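Local coordinates for Ral guanine nucleotide dissociation stimulator-like 2 (Mus musculus, PDB 4JGW), which probably acts as a guanine nucleotide exchange factor and putative effector of Ras or Rap, here represented by the part carrying its N-terminal Ras-GEF (REM) and CDC25-homology domains, at residues Q449-Q452 and G453-P456; G258-V261 and S262-G266; E131-G134 and S135-G139. One frame throughout, in Å; residues are numbered along the deposited sequence.

Overall arrangement
Each of the three contacts is local, made within one continuous run of backbone, and they follow one another in series without nesting or crossing. Contact 3 comes first, in the N-terminal Ras-GEF region, at the bend that joins helix 108-128 to helix 138-151. Contact 2 follows as the last turns of helix 244-264, in the catalytic Ras-GEF region, and contact 1 closes the end of helix 445-453 before helix 459-469. Far apart in sequence, contacts 1 and 2 meet in space, their centres about 11 Å apart, where L454 packs on A259. Contact 3 stands remote, about 37 Å from contact 1 and 44 Å from contact 2, centre to centre.

Contact 1 (Q449-Q452 and G453-P456); sequences QWLQ and GLQP
L454 reaches back over the indole of W450, a methyl-on-ring contact at the end of helix 445-453. The branch that does the touching is CD1, which sits above one face of the indole in a CH-pi contact, 3.8 Å from the centroid of the five-membered ring of W450 and offset toward the rim. Its nearest ring atom is the indole nitrogen, L454 CD1 to W450 NE1 measuring 3.5 Å. The second branch serves two neighbours: L454 CD2 lies 3.9 Å from W450 CH2, over the benzo half of the indole, and 4.1 Å from L451 CD2. L454 thus touches both W450 and L451, CD1 serving the indole and CD2 both residues. Both of its torsions lie off the staggered values (chi1 -100°, chi2 25°), which probably carries some strain, and in this conformation the methyls are seated against W450 and L451.

Behind this apolar layer the backbone is finishing its last turn. G453 N bonds to Q449 O over 3.2 Å, and a weak bond from the same N to W450 O accompanies it. The N-H of G453 is therefore shared unevenly between two carbonyls.

Further out, W450 NE1 donates to D194 O, which helps hold the indole's rotation, while L206 of helix 203-219 touches the W450 side chain. L451 leans on L210 and L213 of that helix, and Q455 pairs through its backbone and its NE2 with S269. The whole is a helix C-terminus closed by an i to i+4 hydrophobic contact, W450 with L454, at the surface of the Ras-GEF region where helix 445-453 lies against helix 203-219.

Contact 2 (G258-V261 and S262-G266); sequences GAVV and SSVLG
V261 and L265 run alongside each other in a common direction from one flank of helix 244-264, a full turn apart. Their contact is made by single branches: V261 CG1 meets L265 CD1 at 3.9 Å. The valine branch that does this stands opposite its backbone N (chi1 172°), and the leucine CD1 also lies close to the backbone of the turn beneath, 3.7 Å from V261 O. Helix 459-469 covers this flank, S462 touching both residues and V465 touching L265.

V260 and V264 repeat the spacing on another flank but meet more loosely, V260 CG1 to V264 CG2 being 4.5 Å. CG2 of V264 instead nestles against the carbonyl below it, 3.3 Å from V260 O. W294 of helix 284-303 packs on both valines.

On the rest of the helix circumference S262 and S263 turn their hydroxyls to carbonyl groups. The hydroxyl of S263 is set between its own backbone N and carbonyl carbon (chi1 78°), a position from which OG approaches A259 O at 3.3 Å and V260 O at 3.4 Å. Both links are weak, and the single hydroxyl proton can serve only one at a time; which one is not settled. OG also accepts from W294 NE1. S262 OG bonds to A267 O.

The main chain carries regular i to i+4 bonds, among them S262 N to G258 O at 2.9 Å, until a Schellman motif ends the helix: G266, with positive phi, is its C-prime residue, and A267 N reaches back to S262 O. The valines and L265 thus pack on neighbouring helices, while the buried hydroxyls have partners in A267 O for S262 and W294 NE1 for S263, and their polarity is met inside the core.

Contact 3 (E131-G134 and S135-G139); sequences EDFG and SEVKG
The phenyl ring of F133 meets V137 at its edge, near the ring plane: the methyl CG2 of V137 comes to 4.0 Å from F133 CD2. The two side chains slant past one another, and only CG2 of V137 comes within 4.2 Å of the ring. A second aromatic joins from outside the turn, for the ring of W125 meets that of F133 with their planes at about 60°.

The same valine methyl does double duty. With CG1 anti to the carbonyl carbon (chi1 -67°), CG2 is left between the backbone N and that carbon, and from there V137 CG2 also lies 3.5 Å from G134 O and 3.7 Å from G134 N. One branch of V137 therefore touches both the phenyl edge and the backbone of G134.

This bend is the link between helix 108-128 and helix 138-151 of the N-terminal Ras-GEF region. S135 to K138 form a type I beta turn, whose closing bond, K138 N to S135 O at 3.3 Å, is weak. V137 takes the N-cap position before the second helix without a polar side chain, packing through its methyls instead.

T89, P90 and F93 of helix 89-101 pack against V137. On the preceding 3-10 turn D132 binds the indole NH of W125 through OD2, tying the start of the bend to the same tryptophan that meets the F133 ring.

Contact 1 (Q449-Q452 and G453-P456)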
loop_
_atom_site.group_PDB
_atom_site.type_symbol
_atom_site.label_atom_id
_atom_site.label_comp_id
_atom_site.label_asym_id
_atom_site.label_seq_id
_atom_site.Cartn_x
_atom_site.Cartn_y
_atom_site.Cartn_z
ATOM N N GLN A 449 -24.777 -10.182 2.361
ATOM C CA GLN A 449 -25.982 -9.666 1.705
ATOM C C GLN A 449 -26.510 -8.404 2.395
ATOM O O GLN A 449 -26.958 -7.469 1.727
ATOM C CB GLN A 449 -27.074 -10.743 1.632
ATOM C CG GLN A 449 -28.265 -10.370 0.745
ATOM C CD GLN A 449 -29.218 -11.529 0.495
ATOM O OE1 GLN A 449 -29.524 -12.311 1.399
ATOM N NE2 GLN A 449 -29.700 -11.638 -0.739
ATOM N N TRP A 450 -26.450 -8.384 3.726
ATOM C CA TRP A 450 -26.837 -7.209 4.507
ATOM C C TRP A 450 -25.917 -6.017 4.231
ATOM O O TRP A 450 -26.390 -4.893 4.042
ATOM C CB TRP A 450 -26.872 -7.536 6.005
ATOM C CG TRP A 450 -27.041 -6.324 6.884
ATOM C CD1 TRP A 450 -28.189 -5.616 7.094
ATOM C CD2 TRP A 450 -26.024 -5.681 7.666
ATOM N NE1 TRP A 450 -27.953 -4.572 7.957
ATOM C CE2 TRP A 450 -26.633 -4.587 8.322
ATOM C CE3 TRP A 450 -24.658 -5.921 7.873
ATOM C CZ2 TRP A 450 -25.923 -3.735 9.175
ATOM C CZ3 TRP A 450 -23.952 -5.073 8.722
ATOM C CH2 TRP A 450 -24.588 -3.993 9.362
ATOM N N LEU A 451 -24.609 -6.272 4.203
ATOM C CA LEU A 451 -23.608 -5.243 3.905
ATOM C C LEU A 451 -23.781 -4.637 2.511
ATOM O O LEU A 451 -23.561 -3.441 2.319
ATOM C CB LEU A 451 -22.191 -5.806 4.063
ATOM C CG LEU A 451 -21.668 -6.020 5.485
ATOM C CD1 LEU A 451 -20.510 -7.005 5.485
ATOM C CD2 LEU A 451 -21.257 -4.700 6.131
ATOM N N GLN A 452 -24.182 -5.472 1.554
ATOM C CA GLN A 452 -24.416 -5.050 0.171
ATOM C C GLN A 452 -25.675 -4.192 0.019
ATOM O O GLN A 452 -25.738 -3.321 -0.850
ATOM C CB GLN A 452 -24.500 -6.274 -0.746
ATOM C CG GLN A 452 -23.164 -6.977 -0.980
ATOM C CD GLN A 452 -23.310 -8.439 -1.385
ATOM O OE1 GLN A 452 -24.400 -9.013 -1.327
ATOM N NE2 GLN A 452 -22.200 -9.050 -1.791
ATOM N N GLY A 453 -26.672 -4.444 0.865
ATOM C CA GLY A 453 -27.941 -3.718 0.813
ATOM C C GLY A 453 -27.919 -2.375 1.523
ATOM O O GLY A 453 -28.868 -1.594 1.418
ATOM N N LEU A 454 -26.833 -2.115 2.249
ATOM C CA LEU A 454 -26.655 -0.874 2.997
ATOM C C LEU A 454 -26.511 0.340 2.085
ATOM O O LEU A 454 -25.706 0.337 1.151
ATOM C CB LEU A 454 -25.440 -0.985 3.927
ATOM C CG LEU A 454 -25.616 -1.285 5.423
ATOM C CD1 LEU A 454 -26.905 -2.033 5.758
ATOM C CD2 LEU A 454 -24.407 -2.045 5.946
ATOM N N GLN A 455 -27.305 1.369 2.366
ATOM C CA GLN A 455 -27.244 2.630 1.635
ATOM C C GLN A 455 -26.855 3.752 2.599
ATOM O O GLN A 455 -27.723 4.371 3.223
ATOM C CB GLN A 455 -28.577 2.920 0.934
ATOM C CG GLN A 455 -28.899 1.949 -0.205
ATOM C CD GLN A 455 -30.321 2.078 -0.743
ATOM O OE1 GLN A 455 -30.780 1.231 -1.509
ATOM N NE2 GLN A 455 -31.023 3.136 -0.343
ATOM N N PRO A 456 -25.540 4.008 2.727
ATOM C CA PRO A 456 -24.982 4.939 3.709
ATOM C C PRO A 456 -25.378 6.393 3.462
ATOM O O PRO A 456 -25.558 6.804 2.314
ATOM C CB PRO A 456 -23.470 4.766 3.535
ATOM C CG PRO A 456 -23.305 4.295 2.134
ATOM C CD PRO A 456 -24.490 3.424 1.870
#

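Contact 2 (G258-V261 and S262-G266)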
loop_
_atom_site.group_PDB
_atom_site.type_symbol
_atom_site.label_atom_id
_atom_site.label_comp_id
_atom_site.label_asym_id
_atom_site.label_seq_id
_atom_site.Cartn_x
_atom_site.Cartn_y
_atom_site.Cartn_z
ATOM N N GLY A 258 -19.694 4.719 7.005
ATOM C CA GLY A 258 -21.039 5.144 6.631
ATOM C C GLY A 258 -22.112 4.276 7.263
ATOM O O GLY A 258 -23.128 4.784 7.738
ATOM N N ALA A 259 -21.876 2.964 7.273
ATOM C CA ALA A 259 -22.798 2.006 7.884
ATOM C C ALA A 259 -23.014 2.282 9.371
ATOM O O ALA A 259 -24.141 2.185 9.864
ATOM C CB ALA A 259 -22.310 0.585 7.672
ATOM N N VAL A 260 -21.935 2.632 10.073
ATOM C CA VAL A 260 -21.992 2.937 11.507
ATOM C C VAL A 260 -22.836 4.186 11.764
ATOM O O VAL A 260 -23.756 4.160 12.582
ATOM C CB VAL A 260 -20.579 3.117 12.128
ATOM C CG1 VAL A 260 -20.678 3.421 13.617
ATOM C CG2 VAL A 260 -19.726 1.878 11.907
ATOM N N VAL A 261 -22.518 5.269 11.054
ATOM C CA VAL A 261 -23.262 6.526 11.148
ATOM C C VAL A 261 -24.747 6.296 10.842
ATOM O O VAL A 261 -25.620 6.718 11.603
ATOM C CB VAL A 261 -22.673 7.607 10.200
ATOM C CG1 VAL A 261 -23.566 8.840 10.147
ATOM C CG2 VAL A 261 -21.259 7.995 10.633
ATOM N N SER A 262 -25.009 5.595 9.740
ATOM C CA SER A 262 -26.362 5.317 9.263
ATOM C C SER A 262 -27.208 4.519 10.264
ATOM O O SER A 262 -28.357 4.881 10.537
ATOM C CB SER A 262 -26.295 4.595 7.912
ATOM O OG SER A 262 -27.585 4.309 7.406
ATOM N N SER A 263 -26.634 3.450 10.818
ATOM C CA SER A 263 -27.364 2.561 11.728
ATOM C C SER A 263 -27.628 3.195 13.090
ATOM O O SER A 263 -28.715 3.035 13.648
ATOM C CB SER A 263 -26.643 1.221 11.893
ATOM O OG SER A 263 -25.546 1.324 12.776
ATOM N N VAL A 264 -26.630 3.907 13.615
ATOM C CA VAL A 264 -26.772 4.637 14.875
ATOM C C VAL A 264 -27.878 5.691 14.760
ATOM O O VAL A 264 -28.670 5.873 15.686
ATOM C CB VAL A 264 -25.426 5.270 15.331
ATOM C CG1 VAL A 264 -25.641 6.312 16.420
ATOM C CG2 VAL A 264 -24.471 4.190 15.822
ATOM N N LEU A 265 -27.941 6.362 13.612
ATOM C CA LEU A 265 -28.995 7.340 13.350
ATOM C C LEU A 265 -30.304 6.677 12.914
ATOM O O LEU A 265 -31.336 7.343 12.813
ATOM C CB LEU A 265 -28.539 8.372 12.313
ATOM C CG LEU A 265 -27.425 9.339 12.731
ATOM C CD1 LEU A 265 -26.941 10.139 11.533
ATOM C CD2 LEU A 265 -27.870 10.271 13.856
ATOM N N GLY A 266 -30.250 5.368 12.665
ATOM C CA GLY A 266 -31.413 4.588 12.237
ATOM C C GLY A 266 -32.003 5.074 10.927
ATOM O O GLY A 266 -33.209 4.963 10.699
#

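Contact 3 (E131-G134 and S135-G139)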
loop_
_atom_site.group_PDB
_atom_site.type_symbol
_atom_site.label_atom_id
_atom_site.label_comp_id
_atom_site.label_asym_id
_atom_site.label_seq_id
_atom_site.Cartn_x
_atom_site.Cartn_y
_atom_site.Cartn_z
ATOM N N GLU A 131 0.949 -6.218 -13.353
ATOM C CA GLU A 131 -0.030 -5.235 -13.828
ATOM C C GLU A 131 0.596 -4.094 -14.637
ATOM O O GLU A 131 -0.110 -3.373 -15.350
ATOM C CB GLU A 131 -0.844 -4.667 -12.656
ATOM C CG GLU A 131 -1.715 -5.690 -11.913
ATOM C CD GLU A 131 -0.975 -6.428 -10.797
ATOM O OE1 GLU A 131 0.217 -6.128 -10.544
ATOM O OE2 GLU A 131 -1.594 -7.313 -10.167
ATOM N N ASP A 132 1.915 -3.937 -14.523
ATOM C CA ASP A 132 2.655 -2.927 -15.285
ATOM C C ASP A 132 2.651 -3.216 -16.784
ATOM O O ASP A 132 2.679 -2.294 -17.598
ATOM C CB ASP A 132 4.105 -2.826 -14.792
ATOM C CG ASP A 132 4.242 -2.045 -13.492
ATOM O OD1 ASP A 132 3.217 -1.662 -12.890
ATOM O OD2 ASP A 132 5.392 -1.816 -13.067
ATOM N N PHE A 133 2.609 -4.500 -17.134
ATOM C CA PHE A 133 2.718 -4.941 -18.523
ATOM C C PHE A 133 1.355 -5.213 -19.161
ATOM O O PHE A 133 0.528 -5.944 -18.607
ATOM C CB PHE A 133 3.605 -6.186 -18.616
ATOM C CG PHE A 133 4.996 -5.983 -18.081
ATOM C CD1 PHE A 133 5.296 -6.276 -16.754
ATOM C CD2 PHE A 133 6.007 -5.494 -18.904
ATOM C CE1 PHE A 133 6.583 -6.085 -16.255
ATOM C CE2 PHE A 133 7.296 -5.301 -18.414
ATOM C CZ PHE A 133 7.583 -5.599 -17.086
ATOM N N GLY A 134 1.137 -4.619 -20.329
ATOM C CA GLY A 134 -0.101 -4.803 -21.078
ATOM C C GLY A 134 0.094 -4.619 -22.569
ATOM O O GLY A 134 1.066 -5.115 -23.144
ATOM N N SER A 135 -0.838 -3.901 -23.191
ATOM C CA SER A 135 -0.812 -3.648 -24.630
ATOM C C SER A 135 0.162 -2.531 -24.995
ATOM O O SER A 135 0.678 -2.491 -26.113
ATOM C CB SER A 135 -2.219 -3.305 -25.131
ATOM O OG SER A 135 -2.198 -2.889 -26.486
ATOM N N GLU A 136 0.408 -1.634 -24.041
ATOM C CA GLU A 136 1.263 -0.460 -24.248
ATOM C C GLU A 136 2.745 -0.793 -24.450
ATOM O O GLU A 136 3.494 0.016 -25.005
ATOM C CB GLU A 136 1.108 0.520 -23.082
ATOM C CG GLU A 136 -0.244 1.223 -23.021
ATOM C CD GLU A 136 -0.398 2.106 -21.792
ATOM O OE1 GLU A 136 0.299 1.863 -20.779
ATOM O OE2 GLU A 136 -1.225 3.044 -21.838
ATOM N N VAL A 137 3.163 -1.972 -23.998
ATOM C CA VAL A 137 4.563 -2.394 -24.122
ATOM C C VAL A 137 4.785 -3.392 -25.266
ATOM O O VAL A 137 5.769 -4.141 -25.269
ATOM C CB VAL A 137 5.129 -2.959 -22.783
ATOM C CG1 VAL A 137 5.227 -1.859 -21.737
ATOM C CG2 VAL A 137 4.292 -4.131 -22.270
ATOM N N LYS A 138 3.874 -3.382 -26.240
ATOM C CA LYS A 138 3.921 -4.307 -27.376
ATOM C C LYS A 138 5.158 -4.107 -28.253
ATOM O O LYS A 138 5.847 -5.074 -28.589
ATOM C CB LYS A 138 2.647 -4.189 -28.220
ATOM N N GLY A 139 5.433 -2.855 -28.613
ATOM C CA GLY A 139 6.585 -2.510 -29.445
ATOM C C GLY A 139 7.918 -2.789 -28.773
ATOM O O GLY A 139 8.860 -3.249 -29.420
#